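Local coordinates for protein tyrocidine synthase 2 (Brevibacillus parabrevis, PDB 6TA8) that belongs to the nonribosomal peptide synthetases, large multidomain enzymes, and is represented by its condensation domain, a fold of two lobes, at residues M88-E93 / G142-V147; N264-V269 / T275-L280; L282-L287 / L460-H465. All blocks are in the same frame, centred on the assembly; numbering follows the deposited sequence.

Contact 1: M88-E93 / G142-V147; sequences MVYKQE and GPLVHV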
loop_
_atom_site.group_PDB
_atom_site.type_symbol
_atom_site.label_atom_id
_atom_site.label_comp_id
_atom_site.label_asym_id
_atom_site.label_seq_id
_atom_site.Cartn_x
_atom_site.Cartn_y
_atom_site.Cartn_z
ATOM N N MET A 88 7.256 -17.021 -3.388
ATOM C CA MET A 88 8.556 -16.389 -3.543
ATOM C C MET A 88 9.405 -16.551 -2.287
ATOM O O MET A 88 8.895 -16.577 -1.164
ATOM C CB MET A 88 8.394 -14.902 -3.862
ATOM C CG MET A 88 9.589 -14.272 -4.558
ATOM S SD MET A 88 9.527 -14.455 -6.351
ATOM C CE MET A 88 7.870 -13.872 -6.683
ATOM N N VAL A 89 10.719 -16.659 -2.497
ATOM C CA VAL A 89 11.704 -16.654 -1.424
ATOM C C VAL A 89 12.851 -15.743 -1.841
ATOM O O VAL A 89 13.074 -15.489 -3.026
ATOM C CB VAL A 89 12.233 -18.068 -1.092
ATOM C CG1 VAL A 89 11.150 -18.897 -0.416
ATOM C CG2 VAL A 89 12.740 -18.756 -2.351
ATOM N N TYR A 90 13.584 -15.248 -0.845
ATOM C CA TYR A 90 14.643 -14.269 -1.064
ATOM C C TYR A 90 15.926 -14.769 -0.419
ATOM O O TYR A 90 15.956 -15.018 0.789
ATOM C CB TYR A 90 14.252 -12.901 -0.495
ATOM C CG TYR A 90 13.070 -12.266 -1.193
ATOM C CD1 TYR A 90 11.770 -12.665 -0.905
ATOM C CD2 TYR A 90 13.253 -11.270 -2.141
ATOM C CE1 TYR A 90 10.688 -12.089 -1.543
ATOM C CE2 TYR A 90 12.177 -10.687 -2.783
ATOM C CZ TYR A 90 10.898 -11.102 -2.484
ATOM O OH TYR A 90 9.825 -10.524 -3.122
ATOM N N LYS A 91 16.983 -14.899 -1.214
ATOM C CA LYS A 91 18.261 -15.394 -0.729
ATOM C C LYS A 91 19.315 -14.296 -0.781
ATOM O O LYS A 91 19.324 -13.462 -1.690
ATOM C CB LYS A 91 18.721 -16.605 -1.542
ATOM C CG LYS A 91 17.874 -17.842 -1.303
ATOM C CD LYS A 91 18.213 -18.960 -2.271
ATOM C CE LYS A 91 18.067 -20.317 -1.597
ATOM N NZ LYS A 91 16.932 -20.336 -0.631
ATOM N N GLN A 92 20.211 -14.308 0.206
ATOM C CA GLN A 92 21.258 -13.295 0.299
ATOM C C GLN A 92 22.626 -13.887 -0.027
ATOM O O GLN A 92 23.506 -13.950 0.837
ATOM C CB GLN A 92 21.264 -12.669 1.697
ATOM C CG GLN A 92 21.942 -11.311 1.783
ATOM C CD GLN A 92 21.366 -10.453 2.891
ATOM O OE1 GLN A 92 20.697 -9.452 2.632
ATOM N NE2 GLN A 92 21.611 -10.849 4.134
ATOM N N GLU A 93 22.820 -14.317 -1.272
ATOM C CA GLU A 93 24.069 -14.945 -1.684
ATOM C C GLU A 93 25.077 -13.884 -2.114
ATOM O O GLU A 93 24.743 -12.981 -2.888
ATOM C CB GLU A 93 23.823 -15.934 -2.825
ATOM C CG GLU A 93 22.632 -16.854 -2.604
ATOM C CD GLU A 93 22.990 -18.321 -2.747
ATOM O OE1 GLU A 93 23.955 -18.765 -2.089
ATOM O OE2 GLU A 93 22.303 -19.032 -3.511
ATOM N N GLY A 142 10.789 -19.382 3.104
ATOM C CA GLY A 142 9.351 -19.315 3.000
ATOM C C GLY A 142 8.665 -20.206 4.016
ATOM O O GLY A 142 9.310 -20.830 4.865
ATOM N N PRO A 143 7.327 -20.282 3.951
ATOM C CA PRO A 143 6.501 -19.527 3.004
ATOM C C PRO A 143 6.170 -18.121 3.500
ATOM O O PRO A 143 6.240 -17.860 4.701
ATOM C CB PRO A 143 5.237 -20.379 2.901
ATOM C CG PRO A 143 5.118 -21.005 4.248
ATOM C CD PRO A 143 6.529 -21.240 4.736
ATOM N N LEU A 144 5.813 -17.228 2.581
ATOM C CA LEU A 144 5.499 -15.848 2.924
ATOM C C LEU A 144 4.043 -15.645 3.318
ATOM O O LEU A 144 3.668 -14.528 3.688
ATOM C CB LEU A 144 5.846 -14.923 1.755
ATOM C CG LEU A 144 7.311 -14.912 1.314
ATOM C CD1 LEU A 144 7.534 -13.873 0.226
ATOM C CD2 LEU A 144 8.224 -14.658 2.500
ATOM N N VAL A 145 3.218 -16.688 3.259
ATOM C CA VAL A 145 1.797 -16.598 3.577
ATOM C C VAL A 145 1.545 -17.356 4.875
ATOM O O VAL A 145 1.845 -18.553 4.972
ATOM C CB VAL A 145 0.927 -17.153 2.440
ATOM C CG1 VAL A 145 -0.548 -16.985 2.770
ATOM C CG2 VAL A 145 1.269 -16.463 1.128
ATOM N N HIS A 146 0.991 -16.662 5.867
ATOM C CA HIS A 146 0.620 -17.255 7.148
ATOM C C HIS A 146 -0.885 -17.120 7.328
ATOM O O HIS A 146 -1.421 -16.007 7.278
ATOM C CB HIS A 146 1.359 -16.581 8.307
ATOM C CG HIS A 146 2.775 -17.038 8.470
ATOM N ND1 HIS A 146 3.579 -17.369 7.401
ATOM C CD2 HIS A 146 3.533 -17.213 9.579
ATOM C CE1 HIS A 146 4.769 -17.733 7.844
ATOM N NE2 HIS A 146 4.768 -17.646 9.161
ATOM N N VAL A 147 -1.562 -18.245 7.537
ATOM C CA VAL A 147 -3.007 -18.277 7.736
ATOM C C VAL A 147 -3.284 -18.797 9.139
ATOM O O VAL A 147 -2.775 -19.856 9.525
ATOM C CB VAL A 147 -3.709 -19.149 6.679
ATOM C CG1 VAL A 147 -5.218 -19.028 6.809
ATOM C CG2 VAL A 147 -3.257 -18.754 5.281
#
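L144 turns its isobutyl group onto the backbone carbonyl of M88 and the ring edge of Y90, and it has the largest share of any residue in the meeting. Its CG lies anti to its own carbonyl carbon (chi1 -60°), which sends the branch across to the strand: CD1 sits 3.3 Å from M88 O and 4.0 Å from Y90 CE1. The leucine comes to the tyrosine near the ring plane, at the edge and not over a face, and the two side chains cross at about a right angle. M88 adds its CB, 4.3 Å from L144 CD1, while its thioether runs the other way. V89 meets a second point, with CG1 resting 3.6 Å from G142 N, where the chain has positive phi just before the cis peptide bond to P143. No hydrogen bond joins the segments; the contact is apolar packing, partly side chain on side chain and partly side chain on backbone. Y90 OH makes a weak hydrogen bond to L165 O, and M88 touches V166; L165 and V166 belong to the HHxxxDG signature of condensation domains. Strand 88-91, paired with 98-101 at the margin of a small antiparallel sheet, thus abuts the lead-in to strand 145-152, which runs between strands 110-115 and 155-163 of the mixed sheet.

Contact 2: N264-V269 / T275-L280; sequences NLLRHV and TEMNDL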
loop_
_atom_site.group_PDB
_atom_site.type_symbol
_atom_site.label_atom_id
_atom_site.label_comp_id
_atom_site.label_asym_id
_atom_site.label_seq_id
_atom_site.Cartn_x
_atom_site.Cartn_y
_atom_site.Cartn_z
ATOM N N ASN A 264 -21.533 12.524 -0.614
ATOM C CA ASN A 264 -21.423 13.811 -1.291
ATOM C C ASN A 264 -20.066 13.950 -1.967
ATOM O O ASN A 264 -19.968 14.457 -3.092
ATOM C CB ASN A 264 -21.646 14.951 -0.297
ATOM C CG ASN A 264 -23.106 15.130 0.073
ATOM O OD1 ASN A 264 -23.929 14.243 -0.157
ATOM N ND2 ASN A 264 -23.433 16.281 0.649
ATOM N N LEU A 265 -19.004 13.494 -1.297
ATOM C CA LEU A 265 -17.670 13.513 -1.881
ATOM C C LEU A 265 -17.525 12.510 -3.018
ATOM O O LEU A 265 -16.647 12.680 -3.870
ATOM C CB LEU A 265 -16.627 13.239 -0.793
ATOM C CG LEU A 265 -15.153 13.531 -1.083
ATOM C CD1 LEU A 265 -14.472 14.092 0.154
ATOM C CD2 LEU A 265 -14.439 12.277 -1.549
ATOM N N LEU A 266 -18.369 11.481 -3.057
ATOM C CA LEU A 266 -18.269 10.430 -4.062
ATOM C C LEU A 266 -19.207 10.625 -5.244
ATOM O O LEU A 266 -18.902 10.148 -6.343
ATOM C CB LEU A 266 -18.556 9.063 -3.428
ATOM C CG LEU A 266 -17.519 8.494 -2.461
ATOM C CD1 LEU A 266 -18.092 7.302 -1.707
ATOM C CD2 LEU A 266 -16.259 8.100 -3.208
ATOM N N ARG A 267 -20.334 11.314 -5.054
ATOM C CA ARG A 267 -21.380 11.364 -6.065
ATOM C C ARG A 267 -21.773 12.765 -6.512
ATOM O O ARG A 267 -22.316 12.903 -7.613
ATOM C CB ARG A 267 -22.644 10.648 -5.559
ATOM C CG ARG A 267 -22.748 9.188 -5.969
ATOM C CD ARG A 267 -23.879 8.971 -6.964
ATOM N NE ARG A 267 -23.816 9.904 -8.086
ATOM C CZ ARG A 267 -22.926 9.836 -9.071
ATOM N NH1 ARG A 267 -22.950 10.734 -10.048
ATOM N NH2 ARG A 267 -22.018 8.870 -9.089
ATOM N N HIS A 268 -21.522 13.799 -5.709
ATOM C CA HIS A 268 -22.095 15.114 -5.965
ATOM C C HIS A 268 -21.075 16.235 -6.125
ATOM O O HIS A 268 -21.478 17.373 -6.395
ATOM C CB HIS A 268 -23.073 15.489 -4.840
ATOM C CG HIS A 268 -24.166 14.486 -4.630
ATOM N ND1 HIS A 268 -23.971 13.305 -3.946
ATOM C CD2 HIS A 268 -25.465 14.490 -5.011
ATOM C CE1 HIS A 268 -25.103 12.625 -3.915
ATOM N NE2 HIS A 268 -26.025 13.322 -4.554
ATOM N N VAL A 269 -19.782 15.966 -5.970
ATOM C CA VAL A 269 -18.766 17.010 -6.055
ATOM C C VAL A 269 -17.749 16.773 -7.160
ATOM O O VAL A 269 -16.956 17.682 -7.451
ATOM C CB VAL A 269 -18.031 17.199 -4.710
ATOM C CG1 VAL A 269 -19.021 17.456 -3.585
ATOM C CG2 VAL A 269 -17.157 15.993 -4.411
ATOM N N THR A 275 -12.919 16.133 -11.444
ATOM C CA THR A 275 -11.687 15.687 -10.820
ATOM C C THR A 275 -11.768 14.194 -10.522
ATOM O O THR A 275 -12.729 13.507 -10.879
ATOM C CB THR A 275 -11.420 16.475 -9.535
ATOM O OG1 THR A 275 -12.575 16.410 -8.688
ATOM C CG2 THR A 275 -11.112 17.928 -9.853
ATOM N N GLU A 276 -10.737 13.690 -9.861
ATOM C CA GLU A 276 -10.735 12.353 -9.292
ATOM C C GLU A 276 -10.482 12.467 -7.793
ATOM O O GLU A 276 -10.347 13.565 -7.247
ATOM C CB GLU A 276 -9.694 11.464 -9.982
ATOM C CG GLU A 276 -9.767 11.479 -11.508
ATOM C CD GLU A 276 -10.933 10.672 -12.065
ATOM O OE1 GLU A 276 -11.787 10.211 -11.278
ATOM O OE2 GLU A 276 -10.993 10.499 -13.302
ATOM N N MET A 277 -10.421 11.314 -7.123
ATOM C CA MET A 277 -10.278 11.318 -5.671
ATOM C C MET A 277 -8.963 11.955 -5.239
ATOM O O MET A 277 -8.928 12.731 -4.277
ATOM C CB MET A 277 -10.380 9.894 -5.129
ATOM C CG MET A 277 -10.176 9.805 -3.631
ATOM S SD MET A 277 -11.558 10.506 -2.714
ATOM C CE MET A 277 -12.889 9.449 -3.274
ATOM N N ASN A 278 -7.872 11.645 -5.941
ATOM C CA ASN A 278 -6.560 12.138 -5.539
ATOM C C ASN A 278 -6.429 13.649 -5.685
ATOM O O ASN A 278 -5.574 14.248 -5.024
ATOM C CB ASN A 278 -5.468 11.438 -6.349
ATOM C CG ASN A 278 -5.039 10.121 -5.730
ATOM O OD1 ASN A 278 -4.713 10.058 -4.545
ATOM N ND2 ASN A 278 -5.042 9.061 -6.529
ATOM N N ASP A 279 -7.253 14.279 -6.525
ATOM C CA ASP A 279 -7.165 15.725 -6.701
ATOM C C ASP A 279 -7.666 16.462 -5.464
ATOM O O ASP A 279 -7.010 17.388 -4.971
ATOM C CB ASP A 279 -7.955 16.154 -7.938
ATOM C CG ASP A 279 -7.316 15.688 -9.231
ATOM O OD1 ASP A 279 -6.078 15.525 -9.260
ATOM O OD2 ASP A 279 -8.052 15.486 -10.221
ATOM N N LEU A 280 -8.828 16.064 -4.946
ATOM C CA LEU A 280 -9.419 16.762 -3.809
ATOM C C LEU A 280 -8.691 16.446 -2.508
ATOM O O LEU A 280 -8.561 17.318 -1.641
ATOM C CB LEU A 280 -10.900 16.405 -3.691
ATOM C CG LEU A 280 -11.738 16.616 -4.954
ATOM C CD1 LEU A 280 -13.179 16.188 -4.723
ATOM C CD2 LEU A 280 -11.669 18.066 -5.408
#
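D279 OD2 is held by the backbone N of E276 at 3.3 Å, with an N-H...O angle of 161°, and also faces R351 NH2 in a long, weak ion pair. The amide reaches the oxygen from above the carboxylate plane, 41° out of it. E276 is the N-cap of helix 277-293 and D279 its third helical residue, so this is the N3-to-N-cap half of a capping box, and it caps the first turn, from which M277 and L280 reach the other segment. M277 leaves that turn with CG anti to the backbone N (chi1 177°) and then bends twice, laying its thioether against helix 259-267. SD meets L265 CD2 at 3.6 Å, and the terminal CE lies 3.7 Å from the same CD2 and 3.6 Å from L266 CD2. M277 and L265 cross at about a right angle. The two helices succeed each other in the chain, joined by the short helix 270-273, and pack together beside the six-stranded mixed sheet, where L266 touches Q390 and M277 touches Y387 of strand 383-390. Deeper in, V269, just past the end of the first helix, puts CG2 4.0 Å from CD1 of L280, the two side chains set obliquely. Helix 445-466 backs this inner part: I463 lies against L265 and V269, I462 against L280.

Contact 3: L282-L287 / L460-H465; sequences LTALGL and LGIIEH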
loop_
_atom_site.group_PDB
_atom_site.type_symbol
_atom_site.label_atom_id
_atom_site.label_comp_id
_atom_site.label_asym_id
_atom_site.label_seq_id
_atom_site.Cartn_x
_atom_site.Cartn_y
_atom_site.Cartn_z
ATOM N N LEU A 282 -5.478 15.737 -2.111
ATOM C CA LEU A 282 -4.178 16.395 -2.056
ATOM C C LEU A 282 -4.306 17.910 -1.956
ATOM O O LEU A 282 -3.415 18.567 -1.405
ATOM C CB LEU A 282 -3.341 16.017 -3.279
ATOM C CG LEU A 282 -2.785 14.590 -3.295
ATOM C CD1 LEU A 282 -1.883 14.376 -4.502
ATOM C CD2 LEU A 282 -2.042 14.288 -2.003
ATOM N N THR A 283 -5.395 18.477 -2.480
ATOM C CA THR A 283 -5.617 19.913 -2.351
ATOM C C THR A 283 -5.865 20.296 -0.898
ATOM O O THR A 283 -5.245 21.230 -0.376
ATOM C CB THR A 283 -6.790 20.345 -3.231
ATOM O OG1 THR A 283 -6.524 19.989 -4.593
ATOM C CG2 THR A 283 -7.001 21.850 -3.138
ATOM N N ALA A 284 -6.771 19.581 -0.226
ATOM C CA ALA A 284 -7.008 19.819 1.192
ATOM C C ALA A 284 -5.794 19.476 2.043
ATOM O O ALA A 284 -5.652 20.018 3.144
ATOM C CB ALA A 284 -8.220 19.016 1.667
ATOM N N LEU A 285 -4.917 18.593 1.560
ATOM C CA LEU A 285 -3.709 18.265 2.311
ATOM C C LEU A 285 -2.702 19.407 2.264
ATOM O O LEU A 285 -2.065 19.721 3.276
ATOM C CB LEU A 285 -3.086 16.980 1.767
ATOM C CG LEU A 285 -1.784 16.527 2.430
ATOM C CD1 LEU A 285 -1.996 16.298 3.919
ATOM C CD2 LEU A 285 -1.248 15.272 1.759
ATOM N N GLY A 286 -2.542 20.038 1.098
ATOM C CA GLY A 286 -1.620 21.156 0.995
ATOM C C GLY A 286 -2.034 22.334 1.854
ATOM O O GLY A 286 -1.198 22.964 2.506
ATOM N N LEU A 287 -3.332 22.647 1.870
ATOM C CA LEU A 287 -3.819 23.727 2.719
ATOM C C LEU A 287 -3.707 23.373 4.194
ATOM O O LEU A 287 -3.522 24.264 5.031
ATOM C CB LEU A 287 -5.266 24.063 2.366
ATOM C CG LEU A 287 -5.571 24.237 0.880
ATOM C CD1 LEU A 287 -7.064 24.389 0.673
ATOM C CD2 LEU A 287 -4.822 25.429 0.311
ATOM N N LEU A 460 -14.222 19.376 4.336
ATOM C CA LEU A 460 -15.607 19.827 4.410
ATOM C C LEU A 460 -15.818 21.117 3.632
ATOM O O LEU A 460 -16.905 21.339 3.086
ATOM C CB LEU A 460 -16.019 20.014 5.870
ATOM C CG LEU A 460 -15.857 18.795 6.779
ATOM C CD1 LEU A 460 -16.105 19.172 8.230
ATOM C CD2 LEU A 460 -16.790 17.677 6.342
ATOM N N GLY A 461 -14.799 21.976 3.567
ATOM C CA GLY A 461 -14.927 23.205 2.807
ATOM C C GLY A 461 -14.954 22.979 1.310
ATOM O O GLY A 461 -15.577 23.750 0.575
ATOM N N ILE A 462 -14.287 21.925 0.835
ATOM C CA ILE A 462 -14.261 21.645 -0.596
ATOM C C ILE A 462 -15.575 21.022 -1.050
ATOM O O ILE A 462 -16.134 21.413 -2.082
ATOM C CB ILE A 462 -13.056 20.750 -0.940
ATOM C CG1 ILE A 462 -11.756 21.552 -0.863
ATOM C CG2 ILE A 462 -13.217 20.140 -2.324
ATOM C CD1 ILE A 462 -10.517 20.734 -1.153
ATOM N N ILE A 463 -16.094 20.051 -0.294
ATOM C CA ILE A 463 -17.329 19.387 -0.701
ATOM C C ILE A 463 -18.509 20.348 -0.642
ATOM O O ILE A 463 -19.429 20.260 -1.465
ATOM C CB ILE A 463 -17.578 18.132 0.157
ATOM C CG1 ILE A 463 -17.667 18.495 1.640
ATOM C CG2 ILE A 463 -16.479 17.109 -0.073
ATOM C CD1 ILE A 463 -18.704 17.701 2.405
ATOM N N GLU A 464 -18.511 21.277 0.315
ATOM C CA GLU A 464 -19.567 22.279 0.380
ATOM C C GLU A 464 -19.375 23.389 -0.645
ATOM O O GLU A 464 -20.352 24.054 -1.009
ATOM C CB GLU A 464 -19.644 22.871 1.789
ATOM C CG GLU A 464 -20.053 21.863 2.853
ATOM C CD GLU A 464 -19.863 22.389 4.262
ATOM O OE1 GLU A 464 -20.135 23.585 4.495
ATOM O OE2 GLU A 464 -19.439 21.605 5.138
ATOM N N HIS A 465 -18.146 23.603 -1.115
ATOM C CA HIS A 465 -17.919 24.559 -2.192
ATOM C C HIS A 465 -18.196 23.935 -3.554
ATOM O O HIS A 465 -18.755 24.592 -4.439
ATOM C CB HIS A 465 -16.487 25.094 -2.132
ATOM C CG HIS A 465 -15.950 25.538 -3.456
ATOM N ND1 HIS A 465 -16.376 26.690 -4.082
ATOM C CD2 HIS A 465 -15.021 24.987 -4.273
ATOM C CE1 HIS A 465 -15.733 26.829 -5.228
ATOM N NE2 HIS A 465 -14.905 25.809 -5.368
#
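This is a small, buried apolar contact between two helices, 277-293 and 445-466, that lie far apart in sequence and pack in the lobe built on the six-stranded mixed sheet. I462 supplies the whole reach from its side. Its CG1 stands anti to the carbonyl carbon (chi1 -73°) and the chain continues extended (chi2 178°), which carries CD1 straight to the facing helix. There the methyl end comes down over the step from T283 to A284: it is 4.0 Å from A284 CB, 4.0 Å from A284 N and 4.2 Å from T283 CG2. The small alanine lets the longer isoleucine approach the backbone itself, and the nearest CA atoms, those of A284 and I462, are 7.7 Å apart. T283 turns its methyl to the isoleucine, while its OG1 gives a hydrogen bond to D279 O one turn back, so the hydroxyl is satisfied within its own helix. T283 also touches Q342 and T346 of helix 339-351, and A284 is packed further by Y455, H458 and L459, earlier residues of helix 445-466. Helices packed against a mixed sheet make up this lobe, one of the two of a condensation domain, each with the chloramphenicol acetyltransferase-like fold.

How the contacts relate
Contacts 2 and 3 belong to one cluster of helices: their centres are 10 Å apart, and both use helix 277-293, its first turn in contact 2 and a later part in contact 3. They also touch directly, V269 CG1 lying 3.5 Å from I463 O and L265 CD1 3.6 Å from I463 CG2, so that helix 445-466 packs on both segments of contact 2, with I462 meeting L280. Contact 1 stands apart on the opposite side of the chain's centre, about 40 Å from contact 2 and 43 Å from contact 3 between centres. It sets strand 88-91 against the loop leading into strand 145-152, beside the HHxxxDG signature, whereas the other pair joins helices in the second lobe.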